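Local coordinates for SAM-dependent methyltransferase (Geobacter sulfurreducens, PDB 5BP7), which binds S-adenosyl-L-homocysteine in a Rossmann-like domain and probably transfers methyl groups from S-adenosylmethionine, at residues A[60-65]-A[125-130]; A[86-91]-A[112-117]; A[134-139]-A[159-164]. All coordinates share one frame; numbering follows the deposited sequence.

How the contacts relate
Followed from the N terminus, the chain enters the sheet at 60-65, strand 62-66, and contact 1 closes a long loop when strand 127-133 returns beside it. Nested inside that loop is contact 2, in which strand 84-89 pairs with strand 111-115, the two connected through helix 92-104. Contact 3 comes afterwards in series: the turn 134-139 leaves strand 127-133 and meets strand 157-166. All three share one sheet. Contacts 1 and 2 join where Asp65 N lies 2.9 Å from Thr86 O, and contacts 1 and 3 where Ala130 O lies 3.0 Å from Leu160 N. Contacts 2 and 3 do not touch, yet both reach S-adenosyl-L-homocysteine.

Contact 1. Residues A[60-65]-A[125-130]; sequences GTRVLD and DKAGVA
Arg62 and Asp125 meet as two flat groups, guanidinium and carboxylate planes only 12° apart, with OD2 of Asp125 over one face of the guanidinium. The 3.3 Å salt bridge between Arg62 NE and Asp125 OD2 is therefore purely electrostatic, since no N-H points at the oxygen. The NE proton goes instead to the backbone: Arg62 NE donates to Asp125 O at 2.9 Å, bent to 144° at the hydrogen. An extended chain from CG to NE, with CG anti to the backbone N (chi1 174°), carries the group that far. NH1 is taken by Thr86 OG1, and NH2 bonds weakly to Ser123 OG, which also donates to Asp125 O.

Farther along, the backbones pair in parallel. Val129 N donates to Arg62 O at 3.1 Å, and Leu64 N to Val129 O at 2.9 Å. Val63 and Val129 lie side by side on one face of this sheet; Leu64 and Ala130 face the other side, and Leu64 CB also packs against Ala127 CB at 4.0 Å.

These two strands are central in the Rossmann-like methyltransferase sheet. With NE and NH1 bonded, NH2 weakly so, and a carboxylate stacked above, the guanidinium's rotation is restrained and its positive charge probably stabilised.

Contact 2. Residues A[86-91]-A[112-117]; sequences TGIDMS and TFIHGD. With SAH (S-adenosyl-L-homocysteine), chain D.
His115 turns its ring back across the strand ends to donate from NE2 to the backbone oxygen Met90 O, at 2.8 Å. The acceptor lies near the imidazole plane, but the nitrogen approaches from well above the carbonyl plane, and the bond is bent to 130° at the hydrogen. With CG anti to the backbone N (chi1 173°), the ring can reach over to the neighbouring strand's exit.

Behind it the strands run parallel, their axes 4.8 Å apart and 20° askew. Gly87 N bonds Thr112 O, Ile114 N bonds Gly87 O, Asp89 N bonds Ile114 O, and Gly116 N bonds Asp89 O. Ile88 and Ile114 lie side by side on one face, CG1 of Ile88 being 4.2 Å from CB of Ile114. On the other face, Phe113 CD1 packs against Gly87, coming within 4.0 Å of its CA.

This is a beta-alpha-beta unit, and its C-terminal strand ends form one wall of the nucleoside pocket. Asp89 takes the ribose with both oxygens: SAH O2' donates to OD1 at 2.7 Å and SAH O3' to OD2 at 2.9 Å, the acidic end of the second strand characteristic of Rossmann-like methyltransferases. Ser91 N also donates to Asp89 OD1, an Asx turn, and Gly69 N bonds OD2. Asp117 OD1 accepts from the adenine SAH N6 at 2.7 Å, while Met90, present as selenomethionine, packs against the base through CB, SE and CE.

Backbone donors thus fix the rotation of the ribose-binding carboxylate, and the amino group held by Asp117 is consistent with a preference for adenine.

Contact 3. Residues A[134-139]-A[159-164]; sequences GATWIG and ILIGEP. With SAH (S-adenosyl-L-homocysteine), chain D.
Thr136 OG1 donates to Glu163 OE1 across 2.6 Å, a short bond joining the loop to the strand. The hydroxyl meets the syn side of the carboxylate, 17° out of its plane, and the two side chains cross at about a right angle. The Thr136 chi1 of 58° tucks OG1 between backbone N and carbonyl carbon, which turns CG2 toward the strand, 4.1 Å from Ile161 CG2 and 3.7 Å from Gly162 O. Glu163 reaches it through a bend at chi2. Gly162 O also takes a weak, bent bond from Gly134 N, 3.1 Å long.

A water forms the next layer. It donates to Gly162 O and to Glu163 OE1 and accepts a weak bond from Thr136 N, so OE1 receives two hydrogens.

The turn follows strand 127-133, the fourth strand in the Rossmann-like methyltransferase order, and leads towards helix 142-150; strand 157-166 runs parallel beside strand 127-133. Gly134 has a positive phi (87°), a conformation well suited to glycine.

On the turn's far side stands the ligand. Ala135 CB lies 3.8 Å from SAH O4', and Ile138 CG1 rests 3.7 Å from SAH C6. Trp137 presents the edge of its indole to the adenine, with NE1 3.2 Å from SAH N7, while Ala135 CA sits over one face of the ring. Ile138 N donates to Ala135 O within the turn. Farther out, helix 142-150 packs against both segments, Thr136 meeting Thr145, Ile161 meeting Ile146 and Glu163 meeting Val142.

Contact 1. Residues A[60-65]-A[125-130]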
loop_
_atom_site.group_PDB
_atom_site.type_symbol
_atom_site.label_atom_id
_atom_site.label_comp_id
_atom_site.label_asym_id
_atom_site.label_seq_id
_atom_site.Cartn_x
_atom_site.Cartn_y
_atom_site.Cartn_z
ATOM N N GLY A 60 0.690 1.936 22.786
ATOM C CA GLY A 60 1.147 0.584 23.005
ATOM C C GLY A 60 0.417 -0.467 22.171
ATOM O O GLY A 60 0.746 -1.621 22.264
ATOM N N THR A 61 -0.575 -0.086 21.364
ATOM C CA THR A 61 -1.266 -1.032 20.466
ATOM C C THR A 61 -0.209 -1.537 19.494
ATOM O O THR A 61 0.576 -0.754 18.998
ATOM C CB THR A 61 -2.389 -0.341 19.652
ATOM O OG1 THR A 61 -3.424 0.089 20.530
ATOM C CG2 THR A 61 -2.971 -1.260 18.602
ATOM N N ARG A 62 -0.217 -2.836 19.243
ATOM C CA ARG A 62 0.726 -3.441 18.326
ATOM C C ARG A 62 0.132 -3.449 16.903
ATOM O O ARG A 62 -0.996 -3.928 16.688
ATOM C CB ARG A 62 1.079 -4.877 18.773
ATOM C CG ARG A 62 1.954 -5.607 17.764
ATOM C CD ARG A 62 2.508 -6.936 18.215
ATOM N NE ARG A 62 2.865 -7.807 17.097
ATOM C CZ ARG A 62 3.971 -7.719 16.352
ATOM N NH1 ARG A 62 4.903 -6.768 16.540
ATOM N NH2 ARG A 62 4.151 -8.607 15.383
ATOM N N VAL A 63 0.917 -2.977 15.943
ATOM C CA VAL A 63 0.531 -2.990 14.538
ATOM C C VAL A 63 1.478 -3.884 13.714
ATOM O O VAL A 63 2.691 -3.662 13.704
ATOM C CB VAL A 63 0.558 -1.549 13.926
ATOM C CG1 VAL A 63 0.126 -1.569 12.454
ATOM C CG2 VAL A 63 -0.331 -0.601 14.709
ATOM N N LEU A 64 0.932 -4.894 13.043
ATOM C CA LEU A 64 1.671 -5.689 12.067
ATOM C C LEU A 64 1.304 -5.184 10.687
ATOM O O LEU A 64 0.107 -5.097 10.343
ATOM C CB LEU A 64 1.326 -7.195 12.152
ATOM C CG LEU A 64 1.939 -8.123 11.078
ATOM C CD1 LEU A 64 3.432 -8.207 11.247
ATOM C CD2 LEU A 64 1.340 -9.522 11.149
ATOM N N ASP A 65 2.317 -4.893 9.885
ATOM C CA ASP A 65 2.121 -4.354 8.532
ATOM C C ASP A 65 2.862 -5.218 7.517
ATOM O O ASP A 65 4.081 -5.246 7.504
ATOM C CB ASP A 65 2.603 -2.895 8.477
ATOM C CG ASP A 65 2.191 -2.167 7.191
ATOM O OD1 ASP A 65 1.274 -2.644 6.456
ATOM O OD2 ASP A 65 2.774 -1.083 6.903
ATOM N N ASP A 125 3.330 -13.031 18.015
ATOM C CA ASP A 125 2.940 -11.840 18.724
ATOM C C ASP A 125 1.710 -11.229 18.039
ATOM O O ASP A 125 1.846 -10.507 17.079
ATOM C CB ASP A 125 4.162 -10.894 18.702
ATOM C CG ASP A 125 3.966 -9.670 19.535
ATOM O OD1 ASP A 125 2.916 -9.539 20.232
ATOM O OD2 ASP A 125 4.875 -8.814 19.451
ATOM N N LYS A 126 0.513 -11.497 18.569
ATOM C CA LYS A 126 -0.715 -11.062 17.918
ATOM C C LYS A 126 -0.859 -9.531 17.964
ATOM O O LYS A 126 -0.507 -8.869 18.948
ATOM C CB LYS A 126 -1.971 -11.715 18.544
ATOM C CG LYS A 126 -2.010 -13.241 18.619
ATOM C CD LYS A 126 -1.931 -13.882 17.262
ATOM C CE LYS A 126 -1.767 -15.409 17.325
ATOM N NZ LYS A 126 -1.059 -15.885 16.082
ATOM N N ALA A 127 -1.455 -8.993 16.918
ATOM C CA ALA A 127 -1.534 -7.547 16.731
ATOM C C ALA A 127 -2.960 -7.034 16.907
ATOM O O ALA A 127 -3.909 -7.684 16.479
ATOM C CB ALA A 127 -1.016 -7.186 15.357
ATOM N N GLY A 128 -3.090 -5.874 17.546
ATOM C CA GLY A 128 -4.356 -5.139 17.610
ATOM C C GLY A 128 -4.782 -4.549 16.263
ATOM O O GLY A 128 -5.968 -4.369 16.019
ATOM N N VAL A 129 -3.809 -4.288 15.390
ATOM C CA VAL A 129 -4.065 -3.969 13.991
ATOM C C VAL A 129 -3.178 -4.843 13.107
ATOM O O VAL A 129 -1.953 -4.844 13.285
ATOM C CB VAL A 129 -3.769 -2.493 13.699
ATOM C CG1 VAL A 129 -3.986 -2.179 12.235
ATOM C CG2 VAL A 129 -4.649 -1.602 14.562
ATOM N N ALA A 130 -3.789 -5.614 12.198
ATOM C CA ALA A 130 -3.062 -6.446 11.249
ATOM C C ALA A 130 -3.371 -5.924 9.858
ATOM O O ALA A 130 -4.529 -6.003 9.396
ATOM C CB ALA A 130 -3.485 -7.892 11.364
#

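Contact 2. Residues A[86-91]-A[112-117]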
loop_
_atom_site.group_PDB
_atom_site.type_symbol
_atom_site.label_atom_id
_atom_site.label_comp_id
_atom_site.label_asym_id
_atom_site.label_seq_id
_atom_site.Cartn_x
_atom_site.Cartn_y
_atom_site.Cartn_z
ATOM N N THR A 86 5.703 -3.983 13.756
ATOM C CA THR A 86 6.610 -4.652 12.835
ATOM C C THR A 86 6.112 -4.485 11.413
ATOM O O THR A 86 4.946 -4.771 11.126
ATOM C CB THR A 86 6.671 -6.160 13.140
ATOM O OG1 THR A 86 7.021 -6.336 14.514
ATOM C CG2 THR A 86 7.716 -6.848 12.277
ATOM N N GLY A 87 7.004 -4.064 10.537
ATOM C CA GLY A 87 6.722 -3.968 9.116
ATOM C C GLY A 87 7.606 -4.918 8.318
ATOM O O GLY A 87 8.820 -4.904 8.485
ATOM N N ILE A 88 7.009 -5.737 7.447
ATOM C CA ILE A 88 7.771 -6.659 6.608
ATOM C C ILE A 88 7.632 -6.229 5.174
ATOM O O ILE A 88 6.512 -6.054 4.679
ATOM C CB ILE A 88 7.319 -8.112 6.759
ATOM C CG1 ILE A 88 7.607 -8.568 8.189
ATOM C CG2 ILE A 88 8.089 -9.036 5.815
ATOM C CD1 ILE A 88 6.416 -9.199 8.843
ATOM N N ASP A 89 8.777 -6.103 4.506
ATOM C CA ASP A 89 8.806 -5.681 3.117
ATOM C C ASP A 89 9.941 -6.321 2.327
ATOM O O ASP A 89 11.047 -6.461 2.816
ATOM C CB ASP A 89 8.863 -4.163 2.990
ATOM C CG ASP A 89 8.379 -3.689 1.618
ATOM O OD1 ASP A 89 9.187 -3.658 0.655
ATOM O OD2 ASP A 89 7.170 -3.357 1.493
HETATM N N MSE A 90 9.621 -6.700 1.099
HETATM C CA MSE A 90 10.535 -7.419 0.233
HETATM C C MSE A 90 11.631 -6.565 -0.362
HETATM O O MSE A 90 12.648 -7.103 -0.824
HETATM C CB MSE A 90 9.698 -8.030 -0.889
HETATM C CG MSE A 90 10.474 -9.107 -1.603
HETATM SE SE MSE A 90 9.240 -10.278 -2.591
HETATM C CE MSE A 90 8.715 -8.950 -3.960
ATOM N N SER A 91 11.437 -5.253 -0.383
ATOM C CA SER A 91 12.414 -4.321 -0.975
ATOM C C SER A 91 13.538 -4.040 -0.009
ATOM O O SER A 91 13.300 -3.606 1.110
ATOM C CB SER A 91 11.761 -2.982 -1.350
ATOM O OG SER A 91 12.726 -2.023 -1.738
ATOM N N THR A 112 9.847 -1.857 14.256
ATOM C CA THR A 112 10.910 -2.669 13.689
ATOM C C THR A 112 10.583 -2.978 12.240
ATOM O O THR A 112 9.426 -3.233 11.903
ATOM C CB THR A 112 11.028 -4.010 14.442
ATOM O OG1 THR A 112 11.361 -3.738 15.798
ATOM C CG2 THR A 112 12.117 -4.901 13.864
ATOM N N PHE A 113 11.617 -3.040 11.409
ATOM C CA PHE A 113 11.438 -3.342 9.994
ATOM C C PHE A 113 12.308 -4.509 9.563
ATOM O O PHE A 113 13.508 -4.512 9.801
ATOM C CB PHE A 113 11.704 -2.100 9.155
ATOM C CG PHE A 113 10.743 -0.990 9.443
ATOM C CD1 PHE A 113 9.439 -1.044 8.956
ATOM C CD2 PHE A 113 11.115 0.080 10.243
ATOM C CE1 PHE A 113 8.526 -0.043 9.249
ATOM C CE2 PHE A 113 10.199 1.086 10.541
ATOM C CZ PHE A 113 8.907 1.031 10.030
ATOM N N ILE A 114 11.683 -5.501 8.938
ATOM C CA ILE A 114 12.361 -6.706 8.514
ATOM C C ILE A 114 12.322 -6.748 7.005
ATOM O O ILE A 114 11.255 -6.620 6.410
ATOM C CB ILE A 114 11.661 -7.973 9.056
ATOM C CG1 ILE A 114 11.729 -7.993 10.577
ATOM C CG2 ILE A 114 12.320 -9.250 8.516
ATOM C CD1 ILE A 114 10.724 -8.942 11.191
ATOM N N HIS A 115 13.476 -7.008 6.401
ATOM C CA HIS A 115 13.533 -7.262 4.979
ATOM C C HIS A 115 13.165 -8.723 4.683
ATOM O O HIS A 115 13.886 -9.636 5.051
ATOM C CB HIS A 115 14.908 -6.963 4.426
ATOM C CG HIS A 115 15.054 -7.357 3.000
ATOM N ND1 HIS A 115 16.086 -8.144 2.553
ATOM C CD2 HIS A 115 14.263 -7.128 1.931
ATOM C CE1 HIS A 115 15.942 -8.360 1.262
ATOM N NE2 HIS A 115 14.843 -7.753 0.859
ATOM N N GLY A 116 12.037 -8.941 4.022
ATOM C CA GLY A 116 11.560 -10.300 3.792
ATOM C C GLY A 116 10.294 -10.421 2.965
ATOM O O GLY A 116 9.619 -9.439 2.664
ATOM N N ASP A 117 10.019 -11.660 2.555
ATOM C CA ASP A 117 8.777 -12.022 1.891
ATOM C C ASP A 117 7.702 -12.250 2.939
ATOM O O ASP A 117 7.860 -13.089 3.819
ATOM C CB ASP A 117 8.991 -13.312 1.093
ATOM C CG ASP A 117 7.857 -13.617 0.127
ATOM O OD1 ASP A 117 6.695 -13.199 0.316
ATOM O OD2 ASP A 117 8.134 -14.337 -0.845
HETATM N N SAH D . 1.818 -0.395 2.367
HETATM C CA SAH D . 3.008 0.331 1.782
HETATM C CB SAH D . 3.541 -0.299 0.483
HETATM C CG SAH D . 2.562 -0.591 -0.656
HETATM S SD SAH D . 3.423 -0.873 -2.187
HETATM C C SAH D . 2.738 1.794 1.562
HETATM O O SAH D . 1.603 2.260 1.698
HETATM O OXT SAH D . 3.653 2.567 1.247
HETATM C "C5'" SAH D . 3.636 -2.659 -2.298
HETATM C "C4'" SAH D . 4.801 -3.087 -1.407
HETATM O "O4'" SAH D . 4.769 -4.494 -1.189
HETATM C "C3'" SAH D . 6.181 -2.754 -1.974
HETATM O "O3'" SAH D . 6.887 -1.982 -0.999
HETATM C "C2'" SAH D . 6.866 -4.089 -2.210
HETATM O "O2'" SAH D . 8.248 -4.046 -1.867
HETATM C "C1'" SAH D . 6.109 -4.959 -1.230
HETATM N N9 SAH D . 5.980 -6.397 -1.498
HETATM C C8 SAH D . 5.623 -7.017 -2.664
HETATM N N7 SAH D . 5.558 -8.324 -2.528
HETATM C C5 SAH D . 5.873 -8.559 -1.191
HETATM C C6 SAH D . 5.985 -9.734 -0.417
HETATM N N6 SAH D . 5.771 -10.962 -0.938
HETATM N N1 SAH D . 6.326 -9.628 0.894
HETATM C C2 SAH D . 6.549 -8.404 1.409
HETATM N N3 SAH D . 6.480 -7.230 0.766
HETATM C C4 SAH D . 6.131 -7.373 -0.550
#

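Contact 3. Residues A[134-139]-A[159-164]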
loop_
_atom_site.group_PDB
_atom_site.type_symbol
_atom_site.label_atom_id
_atom_site.label_comp_id
_atom_site.label_asym_id
_atom_site.label_seq_id
_atom_site.Cartn_x
_atom_site.Cartn_y
_atom_site.Cartn_z
ATOM N N GLY A 134 -2.239 -2.276 0.190
ATOM C CA GLY A 134 -1.835 -2.203 -1.211
ATOM C C GLY A 134 -0.913 -3.319 -1.680
ATOM O O GLY A 134 -0.249 -3.169 -2.702
ATOM N N ALA A 135 -0.905 -4.457 -0.991
ATOM C CA ALA A 135 -0.140 -5.605 -1.458
ATOM C C ALA A 135 -0.912 -6.918 -1.277
ATOM O O ALA A 135 -0.359 -7.886 -0.779
ATOM C CB ALA A 135 1.196 -5.646 -0.733
ATOM N N THR A 136 -2.168 -6.960 -1.728
ATOM C CA THR A 136 -3.040 -8.106 -1.476
ATOM C C THR A 136 -2.733 -9.363 -2.281
ATOM O O THR A 136 -3.316 -10.412 -2.026
ATOM C CB THR A 136 -4.535 -7.747 -1.643
ATOM O OG1 THR A 136 -4.785 -7.236 -2.968
ATOM C CG2 THR A 136 -4.931 -6.722 -0.584
ATOM N N TRP A 137 -1.834 -9.265 -3.244
ATOM C CA TRP A 137 -1.271 -10.443 -3.874
ATOM C C TRP A 137 -0.507 -11.324 -2.893
ATOM O O TRP A 137 -0.425 -12.523 -3.093
ATOM C CB TRP A 137 -0.363 -10.075 -5.053
ATOM C CG TRP A 137 0.761 -9.172 -4.700
ATOM C CD1 TRP A 137 1.985 -9.535 -4.198
ATOM C CD2 TRP A 137 0.777 -7.736 -4.802
ATOM N NE1 TRP A 137 2.765 -8.411 -3.997
ATOM C CE2 TRP A 137 2.045 -7.297 -4.359
ATOM C CE3 TRP A 137 -0.157 -6.782 -5.235
ATOM C CZ2 TRP A 137 2.412 -5.928 -4.353
ATOM C CZ3 TRP A 137 0.208 -5.421 -5.235
ATOM C CH2 TRP A 137 1.478 -5.011 -4.793
ATOM N N ILE A 138 0.028 -10.735 -1.823
ATOM C CA ILE A 138 0.729 -11.474 -0.765
ATOM C C ILE A 138 -0.085 -12.692 -0.272
ATOM O O ILE A 138 0.483 -13.762 -0.031
ATOM C CB ILE A 138 1.108 -10.523 0.409
ATOM C CG1 ILE A 138 2.283 -9.636 -0.007
ATOM C CG2 ILE A 138 1.503 -11.279 1.679
ATOM C CD1 ILE A 138 2.522 -8.449 0.912
ATOM N N GLY A 139 -1.394 -12.517 -0.111
ATOM C CA GLY A 139 -2.295 -13.615 0.262
ATOM C C GLY A 139 -3.103 -14.198 -0.881
ATOM O O GLY A 139 -4.099 -14.894 -0.639
ATOM N N ILE A 159 -8.485 -5.538 11.175
ATOM C CA ILE A 159 -7.753 -5.832 9.936
ATOM C C ILE A 159 -7.847 -4.628 9.008
ATOM O O ILE A 159 -8.933 -4.071 8.824
ATOM C CB ILE A 159 -8.283 -7.118 9.247
ATOM C CG1 ILE A 159 -7.904 -8.330 10.101
ATOM C CG2 ILE A 159 -7.695 -7.279 7.847
ATOM C CD1 ILE A 159 -8.550 -9.638 9.708
ATOM N N LEU A 160 -6.711 -4.242 8.426
ATOM C CA LEU A 160 -6.664 -3.209 7.401
ATOM C C LEU A 160 -6.300 -3.793 6.062
ATOM O O LEU A 160 -5.296 -4.501 5.936
ATOM C CB LEU A 160 -5.631 -2.133 7.701
ATOM C CG LEU A 160 -5.816 -1.209 8.871
ATOM C CD1 LEU A 160 -4.654 -0.196 8.872
ATOM C CD2 LEU A 160 -7.167 -0.531 8.813
ATOM N N ILE A 161 -7.144 -3.515 5.078
ATOM C CA ILE A 161 -6.937 -3.934 3.688
ATOM C C ILE A 161 -6.951 -2.690 2.801
ATOM O O ILE A 161 -7.932 -1.941 2.774
ATOM C CB ILE A 161 -8.031 -4.909 3.219
ATOM C CG1 ILE A 161 -7.924 -6.253 3.942
ATOM C CG2 ILE A 161 -7.971 -5.134 1.719
ATOM C CD1 ILE A 161 -6.719 -7.114 3.573
ATOM N N GLY A 162 -5.874 -2.514 2.044
ATOM C CA GLY A 162 -5.765 -1.459 1.038
ATOM C C GLY A 162 -5.853 -2.081 -0.331
ATOM O O GLY A 162 -5.098 -3.008 -0.634
ATOM N N GLU A 163 -6.809 -1.615 -1.148
ATOM C CA GLU A 163 -7.198 -2.333 -2.363
ATOM C C GLU A 163 -7.812 -1.372 -3.357
ATOM O O GLU A 163 -8.544 -0.470 -2.961
ATOM C CB GLU A 163 -8.214 -3.443 -2.024
ATOM C CG GLU A 163 -8.760 -4.296 -3.171
ATOM C CD GLU A 163 -7.780 -5.320 -3.751
ATOM O OE1 GLU A 163 -6.645 -5.468 -3.233
ATOM O OE2 GLU A 163 -8.148 -5.973 -4.757
ATOM N N PRO A 164 -7.547 -1.596 -4.657
ATOM C CA PRO A 164 -8.246 -0.806 -5.638
ATOM C C PRO A 164 -9.709 -1.228 -5.809
ATOM O O PRO A 164 -10.089 -2.340 -5.463
ATOM C CB PRO A 164 -7.451 -1.054 -6.928
ATOM C CG PRO A 164 -6.251 -1.837 -6.579
ATOM C CD PRO A 164 -6.591 -2.528 -5.302
HETATM N N SAH D . 1.818 -0.395 2.367
HETATM C CA SAH D . 3.008 0.331 1.782
HETATM C CB SAH D . 3.541 -0.299 0.483
HETATM C CG SAH D . 2.562 -0.591 -0.656
HETATM S SD SAH D . 3.423 -0.873 -2.187
HETATM C C SAH D . 2.738 1.794 1.562
HETATM O O SAH D . 1.603 2.260 1.698
HETATM O OXT SAH D . 3.653 2.567 1.247
HETATM C "C5'" SAH D . 3.636 -2.659 -2.298
HETATM C "C4'" SAH D . 4.801 -3.087 -1.407
HETATM O "O4'" SAH D . 4.769 -4.494 -1.189
HETATM C "C3'" SAH D . 6.181 -2.754 -1.974
HETATM O "O3'" SAH D . 6.887 -1.982 -0.999
HETATM C "C2'" SAH D . 6.866 -4.089 -2.210
HETATM O "O2'" SAH D . 8.248 -4.046 -1.867
HETATM C "C1'" SAH D . 6.109 -4.959 -1.230
HETATM N N9 SAH D . 5.980 -6.397 -1.498
HETATM C C8 SAH D . 5.623 -7.017 -2.664
HETATM N N7 SAH D . 5.558 -8.324 -2.528
HETATM C C5 SAH D . 5.873 -8.559 -1.191
HETATM C C6 SAH D . 5.985 -9.734 -0.417
HETATM N N6 SAH D . 5.771 -10.962 -0.938
HETATM N N1 SAH D . 6.326 -9.628 0.894
HETATM C C2 SAH D . 6.549 -8.404 1.409
HETATM N N3 SAH D . 6.480 -7.230 0.766
HETATM C C4 SAH D . 6.131 -7.373 -0.550
HETATM O O HOH W 1 -3.844 -4.275 -2.881
#